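Local coordinates for sugar ABC transporter (Sugar-binding protein) (Bacillus halodurans, PDB 4YO7), which probably serves as the solute-binding component of a sugar ABC transporter, and holds myo-inositol between its two lobes, at residues N235-A240 / D277-Q282; M158-K163 / Y311-P316; E95-I98 / A104-V107; G49-N54 / M91-N96; K67-N72 / Q287-V292. All blocks are in the same frame, centred on the assembly; numbering follows the deposited sequence.

Contact 1. Residues N235-A240 / D277-Q282. With INS (1,2,3,4,5,6-hexahydroxy-cyclohexane), chain F.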
# COMPACT_ATOMS: atom_id res chain seq x y z
N ASN A 235 -0.97 9.65 3.41
CA ASN A 235 -0.26 8.49 2.89
C ASN A 235 -1.18 7.45 2.20
O ASN A 235 -0.67 6.57 1.49
CB ASN A 235 0.49 7.75 4.01
CG ASN A 235 1.76 8.43 4.53
OD1 ASN A 235 2.36 7.91 5.50
ND2 ASN A 235 2.20 9.55 3.94
N ASN A 236 -2.50 7.45 2.47
CA ASN A 236 -3.39 6.64 1.65
C ASN A 236 -4.77 7.24 1.52
O ASN A 236 -5.12 8.22 2.18
CB ASN A 236 -3.49 5.19 2.18
CG ASN A 236 -4.44 5.00 3.37
OD1 ASN A 236 -4.79 5.93 4.09
ND2 ASN A 236 -4.84 3.74 3.59
N ASP A 237 -5.55 6.65 0.64
CA ASP A 237 -6.87 7.16 0.33
C ASP A 237 -7.84 7.06 1.49
O ASP A 237 -8.67 7.97 1.67
CB ASP A 237 -7.48 6.42 -0.89
CG ASP A 237 -6.87 6.85 -2.21
OD1 ASP A 237 -6.35 7.99 -2.32
OD2 ASP A 237 -6.94 6.05 -3.18
N GLU A 238 -7.77 5.99 2.27
CA GLU A 238 -8.71 5.85 3.38
C GLU A 238 -8.60 7.04 4.34
O GLU A 238 -9.62 7.60 4.75
CB GLU A 238 -8.49 4.55 4.14
CG GLU A 238 -9.06 3.35 3.43
CD GLU A 238 -10.60 3.45 3.25
OE1 GLU A 238 -11.32 3.41 4.26
OE2 GLU A 238 -11.08 3.59 2.10
N MSE A 239 -7.39 7.45 4.68
CA MSE A 239 -7.25 8.60 5.59
C MSE A 239 -7.77 9.88 4.96
O MSE A 239 -8.44 10.68 5.64
CB MSE A 239 -5.80 8.77 6.04
CG MSE A 239 -5.39 7.64 6.97
SE MSE A 239 -3.57 7.84 7.61
CE MSE A 239 -2.59 7.89 5.94
N ALA A 240 -7.49 10.07 3.67
CA ALA A 240 -7.96 11.25 2.94
C ALA A 240 -9.47 11.30 2.94
O ALA A 240 -10.05 12.36 3.13
CB ALA A 240 -7.41 11.25 1.52
N ASP A 277 -8.90 15.85 -4.54
CA ASP A 277 -8.19 16.56 -5.61
C ASP A 277 -7.13 15.73 -6.32
O ASP A 277 -6.93 15.90 -7.52
CB ASP A 277 -7.53 17.82 -5.05
CG ASP A 277 -8.54 18.78 -4.44
OD1 ASP A 277 -9.18 19.52 -5.22
OD2 ASP A 277 -8.73 18.76 -3.21
N VAL A 278 -6.47 14.85 -5.57
CA VAL A 278 -5.31 14.12 -6.05
C VAL A 278 -5.33 12.73 -5.47
O VAL A 278 -5.60 12.57 -4.28
CB VAL A 278 -3.99 14.82 -5.65
CG1 VAL A 278 -2.77 14.01 -6.11
CG2 VAL A 278 -3.93 16.24 -6.18
N THR A 279 -5.05 11.72 -6.28
CA THR A 279 -4.62 10.46 -5.71
C THR A 279 -3.60 9.86 -6.66
O THR A 279 -3.19 10.49 -7.63
CB THR A 279 -5.81 9.50 -5.40
OG1 THR A 279 -5.33 8.31 -4.76
CG2 THR A 279 -6.59 9.09 -6.63
N VAL A 280 -3.14 8.67 -6.31
CA VAL A 280 -2.08 8.01 -7.04
C VAL A 280 -2.42 6.53 -7.14
O VAL A 280 -2.52 5.84 -6.14
CB VAL A 280 -0.71 8.20 -6.36
CG1 VAL A 280 0.39 7.54 -7.20
CG2 VAL A 280 -0.40 9.68 -6.13
N PHE A 281 -2.59 6.05 -8.38
CA PHE A 281 -2.95 4.66 -8.61
C PHE A 281 -1.85 3.71 -8.20
O PHE A 281 -0.72 3.82 -8.66
CB PHE A 281 -3.31 4.47 -10.09
CG PHE A 281 -3.58 3.04 -10.49
CD1 PHE A 281 -4.75 2.40 -10.11
CD2 PHE A 281 -2.68 2.35 -11.30
CE1 PHE A 281 -4.99 1.08 -10.49
CE2 PHE A 281 -2.93 1.05 -11.69
CZ PHE A 281 -4.08 0.42 -11.29
N GLN A 282 -2.22 2.76 -7.33
CA GLN A 282 -1.42 1.60 -6.99
C GLN A 282 -2.17 0.38 -7.51
O GLN A 282 -3.35 0.20 -7.24
CB GLN A 282 -1.16 1.49 -5.48
CG GLN A 282 -0.05 0.50 -5.18
CD GLN A 282 0.26 0.22 -3.74
OE1 GLN A 282 1.17 -0.56 -3.47
NE2 GLN A 282 -0.48 0.80 -2.81
C1 INS F . -1.56 -0.88 3.20
C2 INS F . -2.86 -0.17 2.82
C3 INS F . -2.51 1.11 2.06
C4 INS F . -1.71 0.81 0.79
C5 INS F . -0.42 0.05 1.18
C6 INS F . -0.78 -1.22 1.94
O1 INS F . -1.85 -2.12 3.90
O2 INS F . -3.60 -1.04 1.97
O3 INS F . -3.78 1.75 1.73
O4 INS F . -1.31 2.04 0.17
O5 INS F . 0.26 -0.33 -0.03
O6 INS F . 0.49 -1.87 2.35

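Contact 2. Residues M158-K163 / Y311-P316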
# COMPACT_ATOMS: atom_id res chain seq x y z
N MSE A 158 2.73 14.86 -4.10
CA MSE A 158 3.03 16.19 -3.62
C MSE A 158 3.48 17.12 -4.74
O MSE A 158 3.26 18.33 -4.66
CB MSE A 158 4.10 16.12 -2.52
CG MSE A 158 4.30 17.39 -1.76
SE MSE A 158 2.72 17.97 -0.74
CE MSE A 158 2.70 19.83 -1.23
N GLU A 159 4.06 16.58 -5.80
CA GLU A 159 4.30 17.41 -6.98
C GLU A 159 3.00 18.05 -7.47
O GLU A 159 2.96 19.24 -7.82
CB GLU A 159 4.92 16.59 -8.10
CG GLU A 159 6.40 16.35 -8.03
CD GLU A 159 6.83 15.33 -9.08
OE1 GLU A 159 6.06 15.14 -10.06
OE2 GLU A 159 7.91 14.73 -8.93
N GLU A 160 1.94 17.27 -7.52
CA GLU A 160 0.68 17.77 -8.07
C GLU A 160 0.04 18.75 -7.08
O GLU A 160 -0.47 19.80 -7.48
CB GLU A 160 -0.26 16.61 -8.41
CG GLU A 160 -1.58 17.03 -9.03
CD GLU A 160 -1.44 17.72 -10.38
OE1 GLU A 160 -0.37 17.63 -11.03
OE2 GLU A 160 -2.42 18.38 -10.78
N VAL A 161 0.10 18.43 -5.79
CA VAL A 161 -0.45 19.34 -4.79
C VAL A 161 0.27 20.69 -4.85
O VAL A 161 -0.35 21.75 -4.78
CB VAL A 161 -0.38 18.74 -3.34
CG1 VAL A 161 -0.74 19.77 -2.30
CG2 VAL A 161 -1.28 17.53 -3.23
N ALA A 162 1.59 20.64 -4.99
CA ALA A 162 2.39 21.87 -5.12
C ALA A 162 1.94 22.70 -6.33
O ALA A 162 1.82 23.92 -6.23
CB ALA A 162 3.85 21.54 -5.23
N LYS A 163 1.70 22.04 -7.46
CA LYS A 163 1.21 22.75 -8.64
C LYS A 163 -0.12 23.42 -8.36
O LYS A 163 -0.33 24.58 -8.73
CB LYS A 163 1.08 21.80 -9.83
CG LYS A 163 2.42 21.41 -10.40
CD LYS A 163 2.31 20.36 -11.49
CE LYS A 163 3.68 19.75 -11.82
NZ LYS A 163 3.60 18.56 -12.71
N TYR A 311 3.60 3.41 -9.94
CA TYR A 311 2.53 4.27 -9.48
C TYR A 311 2.15 5.26 -10.61
O TYR A 311 3.02 5.63 -11.41
CB TYR A 311 2.97 5.06 -8.26
CG TYR A 311 2.94 4.37 -6.93
CD1 TYR A 311 1.74 4.16 -6.27
CD2 TYR A 311 4.10 4.00 -6.29
CE1 TYR A 311 1.70 3.59 -5.01
CE2 TYR A 311 4.08 3.41 -5.03
CZ TYR A 311 2.86 3.23 -4.40
OH TYR A 311 2.81 2.68 -3.15
N GLU A 312 0.89 5.68 -10.67
CA GLU A 312 0.43 6.64 -11.69
C GLU A 312 -0.42 7.75 -11.08
O GLU A 312 -1.39 7.48 -10.38
CB GLU A 312 -0.37 5.93 -12.79
CG GLU A 312 0.37 4.73 -13.41
CD GLU A 312 -0.45 4.00 -14.46
OE1 GLU A 312 -1.37 4.60 -15.06
OE2 GLU A 312 -0.17 2.80 -14.70
N LEU A 313 -0.08 9.00 -11.38
CA LEU A 313 -0.84 10.13 -10.87
C LEU A 313 -2.26 10.12 -11.41
O LEU A 313 -2.46 9.94 -12.61
CB LEU A 313 -0.16 11.45 -11.25
CG LEU A 313 -0.87 12.72 -10.78
CD1 LEU A 313 -0.86 12.85 -9.25
CD2 LEU A 313 -0.23 13.94 -11.43
N VAL A 314 -3.23 10.33 -10.53
CA VAL A 314 -4.63 10.44 -10.95
C VAL A 314 -5.20 11.80 -10.54
O VAL A 314 -5.11 12.21 -9.37
CB VAL A 314 -5.50 9.33 -10.33
CG1 VAL A 314 -6.92 9.39 -10.92
CG2 VAL A 314 -4.87 7.95 -10.55
N THR A 315 -5.79 12.48 -11.51
CA THR A 315 -6.44 13.77 -11.28
C THR A 315 -7.79 13.75 -11.98
O THR A 315 -8.07 12.84 -12.75
CB THR A 315 -5.59 14.95 -11.80
OG1 THR A 315 -5.58 14.94 -13.23
CG2 THR A 315 -4.16 14.87 -11.27
N PRO A 316 -8.62 14.76 -11.74
CA PRO A 316 -9.96 14.76 -12.36
C PRO A 316 -9.89 14.71 -13.88
O PRO A 316 -10.85 14.31 -14.53
CB PRO A 316 -10.57 16.07 -11.85
CG PRO A 316 -9.90 16.28 -10.54
CD PRO A 316 -8.49 15.85 -10.75

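Contact 3. Residues E95-I98 / A104-V107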
# COMPACT_ATOMS: atom_id res chain seq x y z
N GLU A 95 5.65 -20.43 9.86
CA GLU A 95 6.21 -21.66 10.44
C GLU A 95 5.41 -22.90 10.02
O GLU A 95 5.99 -23.96 9.78
CB GLU A 95 6.25 -21.54 11.96
CG GLU A 95 7.33 -20.57 12.46
CD GLU A 95 7.21 -20.24 13.94
OE1 GLU A 95 6.22 -20.65 14.58
OE2 GLU A 95 8.10 -19.54 14.47
N ASN A 96 4.10 -22.76 9.96
CA ASN A 96 3.24 -23.84 9.48
C ASN A 96 3.50 -24.16 8.03
O ASN A 96 3.59 -25.33 7.65
CB ASN A 96 1.76 -23.47 9.70
CG ASN A 96 0.81 -24.57 9.23
OD1 ASN A 96 0.30 -24.51 8.13
ND2 ASN A 96 0.60 -25.57 10.05
N PHE A 97 3.64 -23.14 7.20
CA PHE A 97 3.99 -23.37 5.80
C PHE A 97 5.32 -24.10 5.65
O PHE A 97 5.45 -24.99 4.83
CB PHE A 97 4.06 -22.05 5.02
CG PHE A 97 2.77 -21.27 4.96
CD1 PHE A 97 1.52 -21.86 5.08
CD2 PHE A 97 2.85 -19.90 4.72
CE1 PHE A 97 0.37 -21.07 5.01
CE2 PHE A 97 1.71 -19.14 4.65
CZ PHE A 97 0.48 -19.72 4.78
N ILE A 98 6.32 -23.74 6.46
CA ILE A 98 7.60 -24.44 6.44
C ILE A 98 7.42 -25.89 6.87
O ILE A 98 7.93 -26.79 6.21
CB ILE A 98 8.62 -23.75 7.34
CG1 ILE A 98 8.98 -22.40 6.74
CG2 ILE A 98 9.85 -24.61 7.52
CD1 ILE A 98 9.79 -21.50 7.67
N ALA A 104 6.29 -22.78 -2.27
CA ALA A 104 6.64 -21.36 -2.22
C ALA A 104 5.74 -20.67 -1.23
O ALA A 104 4.65 -21.14 -0.93
CB ALA A 104 6.53 -20.69 -3.59
N ILE A 105 6.23 -19.53 -0.72
CA ILE A 105 5.51 -18.72 0.25
C ILE A 105 5.41 -17.29 -0.29
O ILE A 105 6.37 -16.77 -0.82
CB ILE A 105 6.21 -18.73 1.61
CG1 ILE A 105 6.12 -20.14 2.19
CG2 ILE A 105 5.59 -17.71 2.56
CD1 ILE A 105 6.97 -20.37 3.42
N ILE A 106 4.23 -16.71 -0.14
CA ILE A 106 4.00 -15.29 -0.41
C ILE A 106 3.67 -14.64 0.93
O ILE A 106 2.72 -15.06 1.60
CB ILE A 106 2.84 -15.02 -1.41
CG1 ILE A 106 3.09 -15.72 -2.74
CG2 ILE A 106 2.65 -13.50 -1.60
CD1 ILE A 106 1.89 -15.69 -3.68
N VAL A 107 4.45 -13.61 1.30
CA VAL A 107 4.17 -12.80 2.49
C VAL A 107 4.02 -11.32 2.16
O VAL A 107 4.81 -10.75 1.42
CB VAL A 107 5.30 -12.92 3.54
CG1 VAL A 107 5.08 -11.96 4.72
CG2 VAL A 107 5.37 -14.33 4.06

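Contact 4. Residues G49-N54 / M91-N96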
# COMPACT_ATOMS: atom_id res chain seq x y z
N GLY A 49 1.79 -21.23 0.12
CA GLY A 49 1.24 -20.64 1.33
C GLY A 49 1.31 -19.12 1.22
O GLY A 49 2.34 -18.59 0.88
N VAL A 50 0.20 -18.45 1.51
CA VAL A 50 0.13 -16.99 1.44
C VAL A 50 -0.28 -16.44 2.79
O VAL A 50 -1.24 -16.93 3.38
CB VAL A 50 -0.89 -16.56 0.39
CG1 VAL A 50 -0.96 -15.04 0.23
CG2 VAL A 50 -0.54 -17.21 -0.92
N SER A 51 0.44 -15.44 3.26
CA SER A 51 0.04 -14.72 4.47
C SER A 51 -0.04 -13.24 4.17
O SER A 51 0.98 -12.58 4.01
CB SER A 51 1.01 -14.97 5.62
OG SER A 51 0.66 -14.19 6.78
N ILE A 52 -1.28 -12.73 4.10
CA ILE A 52 -1.49 -11.31 3.86
C ILE A 52 -1.58 -10.62 5.22
O ILE A 52 -2.05 -11.22 6.17
CB ILE A 52 -2.75 -11.06 3.00
CG1 ILE A 52 -2.75 -9.65 2.42
CG2 ILE A 52 -4.04 -11.37 3.76
CD1 ILE A 52 -3.69 -9.48 1.25
N SER A 53 -1.08 -9.40 5.34
CA SER A 53 -1.08 -8.72 6.65
C SER A 53 -2.47 -8.57 7.24
O SER A 53 -2.65 -8.77 8.43
CB SER A 53 -0.40 -7.34 6.57
OG SER A 53 -1.11 -6.47 5.72
N ASN A 54 -3.43 -8.19 6.40
CA ASN A 54 -4.81 -7.98 6.81
C ASN A 54 -5.60 -7.64 5.56
O ASN A 54 -5.01 -7.42 4.51
CB ASN A 54 -4.94 -6.90 7.90
CG ASN A 54 -4.83 -5.47 7.38
OD1 ASN A 54 -3.94 -5.11 6.59
ND2 ASN A 54 -5.73 -4.64 7.85
N MSE A 91 4.04 -14.94 11.84
CA MSE A 91 5.15 -15.87 12.06
C MSE A 91 4.64 -17.31 12.22
O MSE A 91 5.26 -18.21 11.67
CB MSE A 91 5.99 -15.46 13.28
CG MSE A 91 6.64 -14.10 13.12
SE MSE A 91 8.49 -14.19 13.64
CE MSE A 91 9.00 -15.63 12.39
N ALA A 92 3.53 -17.51 12.91
CA ALA A 92 2.98 -18.86 13.11
C ALA A 92 2.47 -19.45 11.79
O ALA A 92 2.61 -20.64 11.54
CB ALA A 92 1.86 -18.86 14.16
N GLN A 93 1.89 -18.61 10.94
CA GLN A 93 1.47 -19.04 9.62
C GLN A 93 2.64 -19.48 8.77
O GLN A 93 2.62 -20.52 8.13
CB GLN A 93 0.66 -17.92 8.94
CG GLN A 93 -0.63 -17.68 9.68
CD GLN A 93 -1.41 -16.43 9.26
OE1 GLN A 93 -0.90 -15.56 8.57
NE2 GLN A 93 -2.67 -16.36 9.71
N VAL A 94 3.69 -18.68 8.77
CA VAL A 94 4.89 -19.02 8.02
C VAL A 94 5.56 -20.29 8.54
O VAL A 94 5.97 -21.14 7.76
CB VAL A 94 5.86 -17.82 8.02
CG1 VAL A 94 7.20 -18.17 7.39
CG2 VAL A 94 5.22 -16.69 7.25
N GLU A 95 5.65 -20.43 9.86
CA GLU A 95 6.21 -21.66 10.44
C GLU A 95 5.41 -22.90 10.02
O GLU A 95 5.99 -23.96 9.78
CB GLU A 95 6.25 -21.54 11.96
CG GLU A 95 7.33 -20.57 12.46
CD GLU A 95 7.21 -20.24 13.94
OE1 GLU A 95 6.22 -20.65 14.58
OE2 GLU A 95 8.10 -19.54 14.47
N ASN A 96 4.10 -22.76 9.96
CA ASN A 96 3.24 -23.84 9.48
C ASN A 96 3.50 -24.16 8.03
O ASN A 96 3.59 -25.33 7.65
CB ASN A 96 1.76 -23.47 9.70
CG ASN A 96 0.81 -24.57 9.23
OD1 ASN A 96 0.30 -24.51 8.13
ND2 ASN A 96 0.60 -25.57 10.05

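Contact 5. Residues K67-N72 / Q287-V292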
# COMPACT_ATOMS: atom_id res chain seq x y z
N LYS A 67 -6.48 -14.60 -5.56
CA LYS A 67 -7.36 -15.75 -5.64
C LYS A 67 -7.82 -16.01 -7.08
O LYS A 67 -7.90 -17.16 -7.52
CB LYS A 67 -8.57 -15.55 -4.71
CG LYS A 67 -8.18 -15.59 -3.25
CD LYS A 67 -9.40 -15.52 -2.33
CE LYS A 67 -9.00 -15.71 -0.88
NZ LYS A 67 -10.19 -15.76 0.04
N GLU A 68 -8.10 -14.96 -7.83
CA GLU A 68 -8.50 -15.11 -9.22
C GLU A 68 -7.38 -15.72 -10.06
O GLU A 68 -7.62 -16.62 -10.90
CB GLU A 68 -8.92 -13.76 -9.81
CG GLU A 68 -10.31 -13.30 -9.42
CD GLU A 68 -11.37 -13.60 -10.47
OE1 GLU A 68 -11.03 -14.03 -11.60
OE2 GLU A 68 -12.57 -13.40 -10.16
N GLU A 69 -6.16 -15.26 -9.85
CA GLU A 69 -5.02 -15.78 -10.60
C GLU A 69 -4.72 -17.23 -10.20
O GLU A 69 -4.40 -18.06 -11.05
CB GLU A 69 -3.80 -14.89 -10.42
CG GLU A 69 -2.57 -15.33 -11.18
CD GLU A 69 -2.74 -15.30 -12.68
OE1 GLU A 69 -3.41 -14.38 -13.20
OE2 GLU A 69 -2.17 -16.19 -13.35
N ALA A 70 -4.86 -17.54 -8.92
CA ALA A 70 -4.53 -18.87 -8.39
C ALA A 70 -5.41 -19.96 -9.04
O ALA A 70 -4.99 -21.10 -9.18
CB ALA A 70 -4.70 -18.88 -6.90
N ALA A 71 -6.62 -19.57 -9.44
CA ALA A 71 -7.56 -20.48 -10.09
C ALA A 71 -7.06 -20.97 -11.45
O ALA A 71 -7.57 -21.94 -11.99
CB ALA A 71 -8.91 -19.81 -10.25
N ASN A 72 -6.04 -20.32 -12.00
CA ASN A 72 -5.47 -20.71 -13.28
C ASN A 72 -4.51 -21.90 -13.19
O ASN A 72 -4.04 -22.39 -14.21
CB ASN A 72 -4.74 -19.54 -13.92
CG ASN A 72 -5.70 -18.44 -14.37
OD1 ASN A 72 -6.79 -18.73 -14.85
ND2 ASN A 72 -5.29 -17.19 -14.23
N GLN A 287 -0.29 -6.31 -8.65
CA GLN A 287 0.50 -6.86 -7.57
C GLN A 287 0.04 -8.26 -7.16
O GLN A 287 0.86 -9.16 -7.00
CB GLN A 287 0.48 -5.93 -6.36
CG GLN A 287 1.20 -4.61 -6.62
CD GLN A 287 1.18 -3.69 -5.42
OE1 GLN A 287 0.73 -4.06 -4.35
NE2 GLN A 287 1.66 -2.48 -5.62
N GLY A 288 -1.28 -8.45 -7.02
CA GLY A 288 -1.78 -9.74 -6.59
C GLY A 288 -1.57 -10.83 -7.63
O GLY A 288 -1.04 -11.90 -7.30
N ALA A 289 -1.93 -10.58 -8.89
CA ALA A 289 -1.76 -11.57 -9.95
C ALA A 289 -0.30 -11.88 -10.17
O ALA A 289 0.08 -13.04 -10.31
CB ALA A 289 -2.39 -11.10 -11.25
N THR A 290 0.53 -10.85 -10.17
CA THR A 290 1.95 -11.06 -10.43
C THR A 290 2.62 -11.83 -9.29
O THR A 290 3.48 -12.69 -9.55
CB THR A 290 2.68 -9.73 -10.69
OG1 THR A 290 2.07 -9.06 -11.80
CG2 THR A 290 4.13 -9.97 -11.04
N SER A 291 2.23 -11.56 -8.05
CA SER A 291 2.80 -12.30 -6.92
C SER A 291 2.53 -13.80 -7.07
O SER A 291 3.40 -14.63 -6.84
CB SER A 291 2.22 -11.80 -5.59
OG SER A 291 2.65 -10.49 -5.32
N VAL A 292 1.30 -14.13 -7.44
CA VAL A 292 0.95 -15.53 -7.67
C VAL A 292 1.75 -16.14 -8.83
O VAL A 292 2.26 -17.26 -8.71
CB VAL A 292 -0.56 -15.69 -7.92
CG1 VAL A 292 -0.89 -17.10 -8.37
CG2 VAL A 292 -1.29 -15.39 -6.63

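Contact 1. Residues N235-A240 / D277-Q282
T279 reaches D237 through one short bond: its OG1 donates to D237 OD1 over 2.7 Å, using the syn lone pair of that oxygen. The two side chains meet at about a right angle, and this buried bond is the tight part of the contact. D237 suits the first turn of helix 237-249, because its second oxygen, OD2, takes the backbone N-H of T264. T279 suits the strand because its hydroxyl can donate to the carboxylate while it accepts from A263 N.

Away from this bond the segments stand apart, and myo-inositol bridges them instead. N236 ND2 gives a nearly straight bond of 2.9 Å to O3 of the ligand (173°), while N236 OD1 caps the helix by accepting from M239 N. From the strand side, Q282 NE2 donates to the ligand O5 at 3.1 Å and weakly to its O4. On the looser side, E238 of the first helical turn is partly exposed and turns to R212 in a salt bridge.

With a hydroxyl and a backbone amide as donors, beside a helix N-terminus, the buried D237 carboxylate would probably stay ionised, linking helix and strand just behind the two amides that hold the ligand.

Contact 2. Residues M158-K163 / Y311-P316
The carboxylate of E160 presents one face to two methyl groups, L313 CD2 and T315 CG2, with L313 displaced toward OE1 and T315 toward OE2. The nearest approaches are E160 OE1 to L313 CD2 at 3.7 Å and E160 OE2 to T315 CG2 at 3.9 Å; neither is a hydrogen bond. The opposite face and the outer edge meet nothing of segment 311-316.

The setting is the second lobe of a class I periplasmic-binding-protein fold, where helix 150-164 packs beside the short antiparallel pair 279-281 and 312-314. Each follows a crossing between the lobes: helix 150-164 comes after strand 144-147, and strand 312-314 after strand 307-308.

E160 has CG anti to its backbone N (chi1 -178°), then bends at chi2 (63°), which brings the carboxylate over the strand; the E160 side chain as a whole crosses those of L313 and T315 at about a right angle. Glutamate suits this surface place because its methylenes can touch leucine while the charged end stays near the outside. T315 turns its methyl to the helix, while its OG1 makes a weak bond to E317 N. Backbone atoms of L313 and T315 are also held by the side-chain amide of N318.

An alanine at E160 would keep the beta carbon but would probably leave T315 CG2 without its neighbour and uncover one side of L313. Below the carboxylate, E160 CB sits in the fork of L313, 3.9 Å from CD1 and 4.0 Å from CD2.

Contact 3. Residues E95-I98 / A104-V107
I105 sends its delta methyl at the root of the F97 side chain, CD1 lying 3.7 Å from F97 CB. The torsions explain the fit. In I105, CG1 stands anti to the carbonyl carbon (chi1 -67°) and CD1 then runs on in an extended line (chi2 170°), so the longer branch reaches toward the helix. The shorter branch, CG2, points anti to the backbone N and comes 4.1 Å from F97 CD2; it meets the ring obliquely, neither on its face nor at its edge.

F97 places CG beside its own backbone N, anti to the carbonyl carbon, which carries the ring away from the helix axis and down onto the sheet. I98 joins from one side: its CG1 lies 4.4 Å from I105 CD1, a looser touch. Branched isoleucine suits a strand, and its two arms of different length let it meet the methylene root of F97 with one and the ring with the other. Cutting the I105 side chain back to an alanine is likely to open a gap beneath F97 CB and leave I98 CG1 without its partner.

This is the returning half of a beta-alpha-beta crossover: helix 87-100 follows strand 76-82, passes over strand 46-52 and leads into strand 104-107. The F97 ring extends over G49, where the absence of a side chain makes room, and on to I79 and S81 of strand 76-82. On the other flank, I98 meets M121 and A125 of helix 112-125, while I105 meets V122 of that helix.

Contact 4. Residues G49-N54 / M91-N96
The hydroxyl oxygen of S51 is gripped twice from helix 87-100: it donates to Q93 OE1 at 2.7 Å and accepts from NE2 of Q90. The donor comes almost head-on to the Q93 carbonyl, with a C=O...donor angle of 164°. In S51 the OG is anti to its backbone N (chi1 176°), aimed off the strand at the helix, and Q93 answers with a chain extended beyond CG that spans the space between the two backbones. Their CA atoms are 6.9 Å apart, a distance the small serine and the long glutamine divide between them.

The other end of the Q93 amide, NE2, donates to the backbone O of D82, at the end of strand 76-82. Helix 87-100 is thereby tied to two adjacent strands of the Rossmann-like sheet in the first lobe, where strand 46-52 runs out toward the ligand cleft.

Serine suits a buried strand position here because its one hydroxyl both donates and accepts. With OE1 accepting from S51 and NE2 donating to D82, the Q93 amide is fixed in orientation; turned over, it would probably set its oxygen against the D82 carbonyl and its NH2 against a hydroxyl already accepting from Q90.

Contact 5. Residues K67-N72 / Q287-V292
The apolar part of this contact gathers on V292. Its CG1 packs 3.7 Å from the methylene CG of E69 and touches the A70 methyl more loosely, at 4.5 Å from A70 CB. Van der Waals contacts with oxygens, not hydrogen bonds, form a second group: E69 CG lies 3.6 Å from the backbone O of A289, and E69 OE1 is 3.9 Å from A289 CB. Alanine suits position 289, where the CA atoms of E69 and A289 come within 5.4 Å and little room is left for a longer side chain.

These helices, 57-70 and 284-299, are neighbours on one face of the parallel sheet of the first lobe, a three-layer alpha/beta/alpha sandwich; helix 57-70 makes the crossover from strand 46-52 to strand 76-82. A70 and V292 both rest on F78 of that last strand.

Polar and charged interactions gather at the far end of E69. Its CG is anti to the backbone N and the chain bends at chi2 (64°), which brings CG across V292 while OE2 meets Y73 OH in a hydrogen bond and K293 NZ in a salt bridge. N72 ND2 adds a weak bond to OE2. Within helix 284-299, S291 OG donates to Q287 O at 2.8 Å, approaching from the face of that carbonyl opposite the one its own backbone N uses.

Contacts 3, 4 and 5 belong to the first lobe, contacts 1 and 2 to the second. Contacts 1, 3 and 5 are buried, contact 4 partly so, and contact 2 lies at the surface. Contacts 3 and 4 both use helix 87-100 on one face of the sheet, apolar over strand 104-107 and hydrogen-bonded over strand 46-52. Contact 5 lies on the opposite face, where I106 packs against S291 and V292. Contacts 1 and 2 share the antiparallel strand pair, but contact 1 is polar and contact 2 sets methyls against a carboxylate. Contacts 1 and 5 meet at the crossing between the lobes, where Q282 OE1 and Q287 NE2, 2.9 Å apart, probably hydrogen-bond. Contact 1 alone holds ligand-binding residues.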